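Local structure of uncharacterized HTH-type transcriptional regulator HI_0893 (Haemophilus influenzae, 3QKX) at residues Asn99-Ile102 with Leu103-Lys107; Val178-Arg181 with Ser182-Ile186. The protein probably binds DNA as a TetR-family transcriptional regulator, with a helix-turn-helix motif near its N-terminus and a helical C-terminal domain. All coordinates share one frame; numbering follows the deposited sequence.

Interaction 1: Asn99-Ile102 with Leu103-Lys107; sequences NPTI and LSNLK
Ser104 turns OG back beside its own backbone N (chi1 -60°), which brings Ser104 OG to 3.4 Å from Pro100 O, a weak bond. The main grip on the same oxygen is the backbone bond from Ser104 N, 2.8 Å from Pro100 O. Asn105 has a similar first torsion (chi1 -64°). It sets the amide beside Thr101 O, with Asn105 CG 3.5 Å from Thr101 O. Asn105 ND2 lies 3.3 Å from Thr101 O at a poor angle; its N-H goes instead to Asp18 O of helix 6-23. Leu103 CB lies 3.3 Å from Pro100 O, while the Leu103 side chain packs on Ala160, Ser161 and Lys164. These are the first two turns of helix 100-109. Asn99 sits at the N-cap position, but its side chain gives no capping bond; ND2 goes to Phe95 O in the last turn of helix 81-98. Asn99 O opens the i to i+4 series by accepting Leu103 N at 3.2 Å. Leu106 N then reaches Ile102 O at 3.0 Å. Backbone bonds thus hold these turns, while Ile102, Leu103, Asn105 and Leu106 pack on helices 6-23, 81-98 and 154-165, and the Asn105 amide links them to helix 6-23.

Interaction 2: Val178-Arg181 with Ser182-Ile186; sequences VIER and SWRAI. With SO4 (sulfate ion), chain D.
Glu180 and Arg184 form a side-on, two-point salt bridge one helical turn apart. Arg184 NH2 meets the syn lone pair of Glu180 OE1 at 2.8 Å. Arg184 NE meets Glu180 OE2 at 3.1 Å on the syn side, 20° out of the carboxylate plane. The two flat groups are turned 35° from each other. Glu180 bends at chi2 (-90°), which brings its carboxylate to the edge of the Arg184 guanidinium. Arg181 runs alongside, with Arg184 NH2 3.6 Å above the plane of the Arg181 guanidinium. A sulfate, probably from the crystallisation liquor, sits at the Arg181 edge. Its O2 takes Arg181 NH2 at 2.7 Å and its O3 takes Arg181 NE at 3.1 Å; Ser177 OG also bonds it. Carboxylate and sulfate probably offset the two close positive charges. All this lies on the last turns of helix 172-184, in the C-terminal domain of a TetR-type fold. Arg181 NH1 donates to Gln187 O and Ala185 O of the second subunit. Ser182 OG lies 2.8 Å from Val178 O and 3.0 Å from Ile179 O, its proton not assigned between them. Ser182 OG is hydrogen-bonded to Tyr85 OH. The Trp183 ring leaves the helix to meet the rings of Phe82 and Tyr85.

Overall arrangement
Both interactions lie within the C-terminal domain, and each is local to one helix. Interaction 1 comes first along the chain, at the start of helix 100-109. Interaction 2 follows near the end of helix 172-184. Their centres are 24 Å apart and their nearest atoms about 14 Å apart, so they do not touch. Helices 81-98 and 154-165 contact both. Interaction 1 lies nearer the centre of the chain and meets helix 6-23, so it joins the C-terminal domain to the N-terminal part. Interaction 2 lies farther out and has the more extensive contact with the second subunit, which six of its residues reach against one of interaction 1.

Interaction 1: Asn99-Ile102 with Leu103-Lys107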
ATOM      1  N   ASN A  99       8.983  -7.824 -11.985  1.00 75.96           N
ATOM      2  CA  ASN A  99       9.791  -6.635 -11.654  1.00 76.37           C
ATOM      3  C   ASN A  99       9.737  -6.288 -10.154  1.00 74.41           C
ATOM      4  O   ASN A  99       9.124  -5.309  -9.762  1.00 72.06           O
ATOM      5  CB  ASN A  99       9.308  -5.457 -12.467  1.00 75.75           C
ATOM      6  CG  ASN A  99       9.431  -5.698 -13.933  1.00 78.33           C
ATOM      7  OD1 ASN A  99      10.487  -5.491 -14.510  1.00 81.31           O
ATOM      8  ND2 ASN A  99       8.365  -6.178 -14.544  1.00 73.25           N
ATOM      9  N   PRO A 100      10.397  -7.088  -9.317  1.00 75.34           N
ATOM     10  CA  PRO A 100      10.308  -6.895  -7.887  1.00 74.27           C
ATOM     11  C   PRO A 100      10.954  -5.591  -7.387  1.00 74.87           C
ATOM     12  O   PRO A 100      10.525  -5.038  -6.361  1.00 72.91           O
ATOM     13  CB  PRO A 100      11.058  -8.110  -7.326  1.00 77.32           C
ATOM     14  CG  PRO A 100      11.948  -8.529  -8.366  1.00 81.08           C
ATOM     15  CD  PRO A 100      11.434  -8.057  -9.682  1.00 79.47           C
ATOM     16  N   THR A 101      11.973  -5.121  -8.101  1.00 77.66           N
ATOM     17  CA  THR A 101      12.579  -3.815  -7.849  1.00 78.88           C
ATOM     18  C   THR A 101      11.534  -2.683  -7.973  1.00 76.48           C
ATOM     19  O   THR A 101      11.501  -1.767  -7.154  1.00 76.53           O
ATOM     20  CB  THR A 101      13.798  -3.590  -8.799  1.00 83.79           C
ATOM     21  OG1 THR A 101      14.538  -2.435  -8.383  1.00 86.22           O
ATOM     22  CG2 THR A 101      13.345  -3.458 -10.300  1.00 82.70           C
ATOM     23  N   ILE A 102      10.616  -2.811  -8.922  1.00 74.92           N
ATOM     24  CA  ILE A 102       9.516  -1.868  -9.034  1.00 72.87           C
ATOM     25  C   ILE A 102       8.582  -2.028  -7.836  1.00 70.43           C
ATOM     26  O   ILE A 102       8.116  -1.042  -7.259  1.00 70.22           O
ATOM     27  CB  ILE A 102       8.717  -2.064 -10.362  1.00 72.13           C
ATOM     28  CG1 ILE A 102       9.599  -1.796 -11.584  1.00 75.50           C
ATOM     29  CG2 ILE A 102       7.491  -1.172 -10.400  1.00 68.28           C
ATOM     30  CD1 ILE A 102       9.967  -0.364 -11.765  1.00 78.83           C
ATOM     31  N   LEU A 103       8.321  -3.273  -7.455  1.00 69.71           N
ATOM     32  CA  LEU A 103       7.474  -3.564  -6.292  1.00 67.50           C
ATOM     33  C   LEU A 103       8.021  -2.918  -4.994  1.00 68.86           C
ATOM     34  O   LEU A 103       7.254  -2.318  -4.252  1.00 67.80           O
ATOM     35  CB  LEU A 103       7.283  -5.089  -6.132  1.00 66.63           C
ATOM     36  CG  LEU A 103       6.461  -5.589  -4.958  1.00 64.79           C
ATOM     37  CD1 LEU A 103       5.002  -5.203  -5.139  1.00 60.25           C
ATOM     38  CD2 LEU A 103       6.647  -7.102  -4.806  1.00 65.68           C
ATOM     39  N   SER A 104       9.327  -3.021  -4.743  1.00 72.10           N
ATOM     40  CA  SER A 104       9.935  -2.363  -3.575  1.00 74.61           C
ATOM     41  C   SER A 104       9.717  -0.863  -3.585  1.00 75.22           C
ATOM     42  O   SER A 104       9.402  -0.272  -2.566  1.00 76.00           O
ATOM     43  CB  SER A 104      11.441  -2.601  -3.515  1.00 78.67           C
ATOM     44  OG  SER A 104      11.753  -3.968  -3.429  1.00 81.50           O
ATOM     45  N   ASN A 105       9.911  -0.246  -4.737  1.00 76.89           N
ATOM     46  CA  ASN A 105       9.856   1.207  -4.818  1.00 78.66           C
ATOM     47  C   ASN A 105       8.426   1.793  -4.846  1.00 77.24           C
ATOM     48  O   ASN A 105       8.263   2.980  -4.571  1.00 79.20           O
ATOM     49  CB  ASN A 105      10.694   1.701  -6.007  1.00 80.78           C
ATOM     50  CG  ASN A 105      12.164   1.375  -5.848  1.00 83.01           C
ATOM     51  OD1 ASN A 105      12.661   1.260  -4.739  1.00 83.71           O
ATOM     52  ND2 ASN A 105      12.870   1.230  -6.964  1.00 84.68           N
ATOM     53  N   LEU A 106       7.407   0.971  -5.133  1.00 75.15           N
ATOM     54  CA  LEU A 106       5.996   1.421  -5.090  1.00 74.13           C
ATOM     55  C   LEU A 106       5.680   2.373  -3.924  1.00 76.16           C
ATOM     56  O   LEU A 106       5.031   3.411  -4.107  1.00 77.40           O
ATOM     57  CB  LEU A 106       5.050   0.228  -4.982  1.00 70.89           C
ATOM     58  CG  LEU A 106       4.684  -0.577  -6.222  1.00 70.65           C
ATOM     59  CD1 LEU A 106       3.737  -1.723  -5.822  1.00 67.34           C
ATOM     60  CD2 LEU A 106       4.048   0.288  -7.274  1.00 71.65           C
ATOM     61  N   LYS A 107       6.139   2.009  -2.730  1.00 77.65           N
ATOM     62  CA  LYS A 107       5.856   2.795  -1.538  1.00 79.57           C
ATOM     63  C   LYS A 107       6.604   4.132  -1.627  1.00 83.23           C
ATOM     64  O   LYS A 107       5.989   5.213  -1.611  1.00 84.57           O
ATOM     65  CB  LYS A 107       6.259   2.008  -0.282  1.00 80.22           C
ATOM     66  CG  LYS A 107       5.466   0.683  -0.098  1.00 78.76           C
TER

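Interaction 2: Val178-Arg181 with Ser182-Ile186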
ATOM      1  N   VAL A 178      -9.182 -14.808  -5.868  1.00 53.94           N
ATOM      2  CA  VAL A 178      -8.993 -13.371  -5.595  1.00 50.36           C
ATOM      3  C   VAL A 178      -9.455 -12.489  -6.756  1.00 49.09           C
ATOM      4  O   VAL A 178     -10.075 -11.453  -6.540  1.00 48.16           O
ATOM      5  CB  VAL A 178      -7.537 -13.024  -5.263  1.00 49.73           C
ATOM      6  CG1 VAL A 178      -7.400 -11.565  -5.084  1.00 46.53           C
ATOM      7  CG2 VAL A 178      -7.068 -13.755  -4.010  1.00 49.38           C
ATOM      8  N   ILE A 179      -9.173 -12.900  -7.988  1.00 50.82           N
ATOM      9  CA  ILE A 179      -9.656 -12.154  -9.154  1.00 49.64           C
ATOM     10  C   ILE A 179     -11.180 -12.066  -9.157  1.00 49.48           C
ATOM     11  O   ILE A 179     -11.734 -11.009  -9.308  1.00 48.15           O
ATOM     12  CB  ILE A 179      -9.221 -12.779 -10.475  1.00 51.05           C
ATOM     13  CG1 ILE A 179      -7.750 -12.534 -10.731  1.00 51.90           C
ATOM     14  CG2 ILE A 179     -10.002 -12.157 -11.641  1.00 50.09           C
ATOM     15  CD1 ILE A 179      -7.142 -13.456 -11.838  1.00 51.90           C
ATOM     16  N   GLU A 180     -11.828 -13.194  -8.994  1.00 52.55           N
ATOM     17  CA  GLU A 180     -13.285 -13.274  -9.025  1.00 53.70           C
ATOM     18  C   GLU A 180     -13.936 -12.575  -7.851  1.00 51.49           C
ATOM     19  O   GLU A 180     -14.968 -11.941  -8.005  1.00 51.46           O
ATOM     20  CB  GLU A 180     -13.727 -14.734  -9.051  1.00 57.66           C
ATOM     21  CG  GLU A 180     -15.230 -14.916  -9.312  1.00 61.98           C
ATOM     22  CD  GLU A 180     -16.068 -14.948  -8.040  1.00 66.24           C
ATOM     23  OE1 GLU A 180     -15.696 -15.684  -7.085  1.00 70.16           O
ATOM     24  OE2 GLU A 180     -17.106 -14.244  -7.992  1.00 68.25           O
ATOM     25  N   ARG A 181     -13.350 -12.712  -6.677  1.00 51.31           N
ATOM     26  CA  ARG A 181     -13.928 -12.123  -5.471  1.00 50.09           C
ATOM     27  C   ARG A 181     -13.715 -10.625  -5.417  1.00 47.89           C
ATOM     28  O   ARG A 181     -14.612  -9.906  -4.982  1.00 47.66           O
ATOM     29  CB  ARG A 181     -13.362 -12.800  -4.248  1.00 51.44           C
ATOM     30  CG  ARG A 181     -13.963 -14.168  -4.080  1.00 54.70           C
ATOM     31  CD  ARG A 181     -13.357 -14.922  -2.967  1.00 57.02           C
ATOM     32  NE  ARG A 181     -14.055 -16.177  -2.744  1.00 60.52           N
ATOM     33  CZ  ARG A 181     -15.244 -16.304  -2.149  1.00 63.17           C
ATOM     34  NH1 ARG A 181     -15.921 -15.240  -1.702  1.00 62.77           N
ATOM     35  NH2 ARG A 181     -15.769 -17.512  -2.000  1.00 67.40           N
ATOM     36  N   SER A 182     -12.555 -10.140  -5.864  1.00 46.18           N
ATOM     37  CA  SER A 182     -12.335  -8.683  -5.926  1.00 45.25           C
ATOM     38  C   SER A 182     -13.286  -8.015  -6.951  1.00 45.33           C
ATOM     39  O   SER A 182     -13.771  -6.899  -6.733  1.00 45.16           O
ATOM     40  CB  SER A 182     -10.892  -8.386  -6.274  1.00 43.70           C
ATOM     41  OG  SER A 182     -10.615  -8.866  -7.557  1.00 46.09           O
ATOM     42  N   TRP A 183     -13.534  -8.716  -8.062  1.00 46.24           N
ATOM     43  CA  TRP A 183     -14.554  -8.329  -9.050  1.00 46.62           C
ATOM     44  C   TRP A 183     -15.924  -8.263  -8.429  1.00 47.62           C
ATOM     45  O   TRP A 183     -16.662  -7.316  -8.647  1.00 47.56           O
ATOM     46  CB  TRP A 183     -14.568  -9.342 -10.171  1.00 47.51           C
ATOM     47  CG  TRP A 183     -15.684  -9.205 -11.185  1.00 48.15           C
ATOM     48  CD1 TRP A 183     -16.688 -10.090 -11.403  1.00 49.19           C
ATOM     49  CD2 TRP A 183     -15.822  -8.199 -12.174  1.00 45.27           C
ATOM     50  NE1 TRP A 183     -17.463  -9.681 -12.440  1.00 49.70           N
ATOM     51  CE2 TRP A 183     -16.948  -8.527 -12.943  1.00 47.04           C
ATOM     52  CE3 TRP A 183     -15.105  -7.052 -12.486  1.00 44.33           C
ATOM     53  CZ2 TRP A 183     -17.398  -7.732 -13.987  1.00 47.60           C
ATOM     54  CZ3 TRP A 183     -15.548  -6.259 -13.523  1.00 45.06           C
ATOM     55  CH2 TRP A 183     -16.686  -6.597 -14.262  1.00 46.20           C
ATOM     56  N   ARG A 184     -16.236  -9.277  -7.635  1.00 49.50           N
ATOM     57  CA  ARG A 184     -17.522  -9.387  -6.951  1.00 51.27           C
ATOM     58  C   ARG A 184     -17.835  -8.130  -6.129  1.00 50.74           C
ATOM     59  O   ARG A 184     -18.971  -7.679  -6.081  1.00 52.75           O
ATOM     60  CB  ARG A 184     -17.515 -10.611  -6.045  1.00 53.14           C
ATOM     61  CG  ARG A 184     -18.850 -11.128  -5.714  1.00 58.71           C
ATOM     62  CD  ARG A 184     -18.789 -12.231  -4.682  1.00 63.02           C
ATOM     63  NE  ARG A 184     -18.166 -13.477  -5.163  1.00 65.16           N
ATOM     64  CZ  ARG A 184     -18.186 -14.630  -4.479  1.00 69.33           C
ATOM     65  NH1 ARG A 184     -18.775 -14.698  -3.280  1.00 71.27           N
ATOM     66  NH2 ARG A 184     -17.609 -15.729  -4.978  1.00 71.01           N
ATOM     67  N   ALA A 185     -16.805  -7.568  -5.499  1.00 49.20           N
ATOM     68  CA  ALA A 185     -16.931  -6.368  -4.682  1.00 48.06           C
ATOM     69  C   ALA A 185     -17.409  -5.116  -5.441  1.00 47.47           C
ATOM     70  O   ALA A 185     -17.956  -4.194  -4.826  1.00 47.74           O
ATOM     71  CB  ALA A 185     -15.585  -6.077  -4.006  1.00 47.00           C
ATOM     72  N   ILE A 186     -17.168  -5.055  -6.749  1.00 47.09           N
ATOM     73  CA  ILE A 186     -17.567  -3.871  -7.540  1.00 47.33           C
ATOM     74  C   ILE A 186     -18.725  -4.124  -8.497  1.00 49.41           C
ATOM     75  O   ILE A 186     -19.020  -3.251  -9.307  1.00 50.74           O
ATOM     76  CB  ILE A 186     -16.382  -3.213  -8.304  1.00 45.87           C
ATOM     77  CG1 ILE A 186     -15.728  -4.185  -9.258  1.00 44.45           C
ATOM     78  CG2 ILE A 186     -15.377  -2.665  -7.328  1.00 44.48           C
ATOM     79  CD1 ILE A 186     -14.797  -3.526 -10.213  1.00 43.35           C
TER
HETATM   80  S   SO4 D 205     -14.319 -19.650  -3.959  0.50 60.06           S
HETATM   81  O1  SO4 D 205     -15.725 -19.473  -4.362  0.50 57.04           O
HETATM   82  O2  SO4 D 205     -14.200 -19.704  -2.498  0.50 56.16           O
HETATM   83  O3  SO4 D 205     -13.493 -18.591  -4.543  0.50 56.15           O
HETATM   84  O4  SO4 D 205     -13.836 -20.932  -4.472  0.50 60.68           O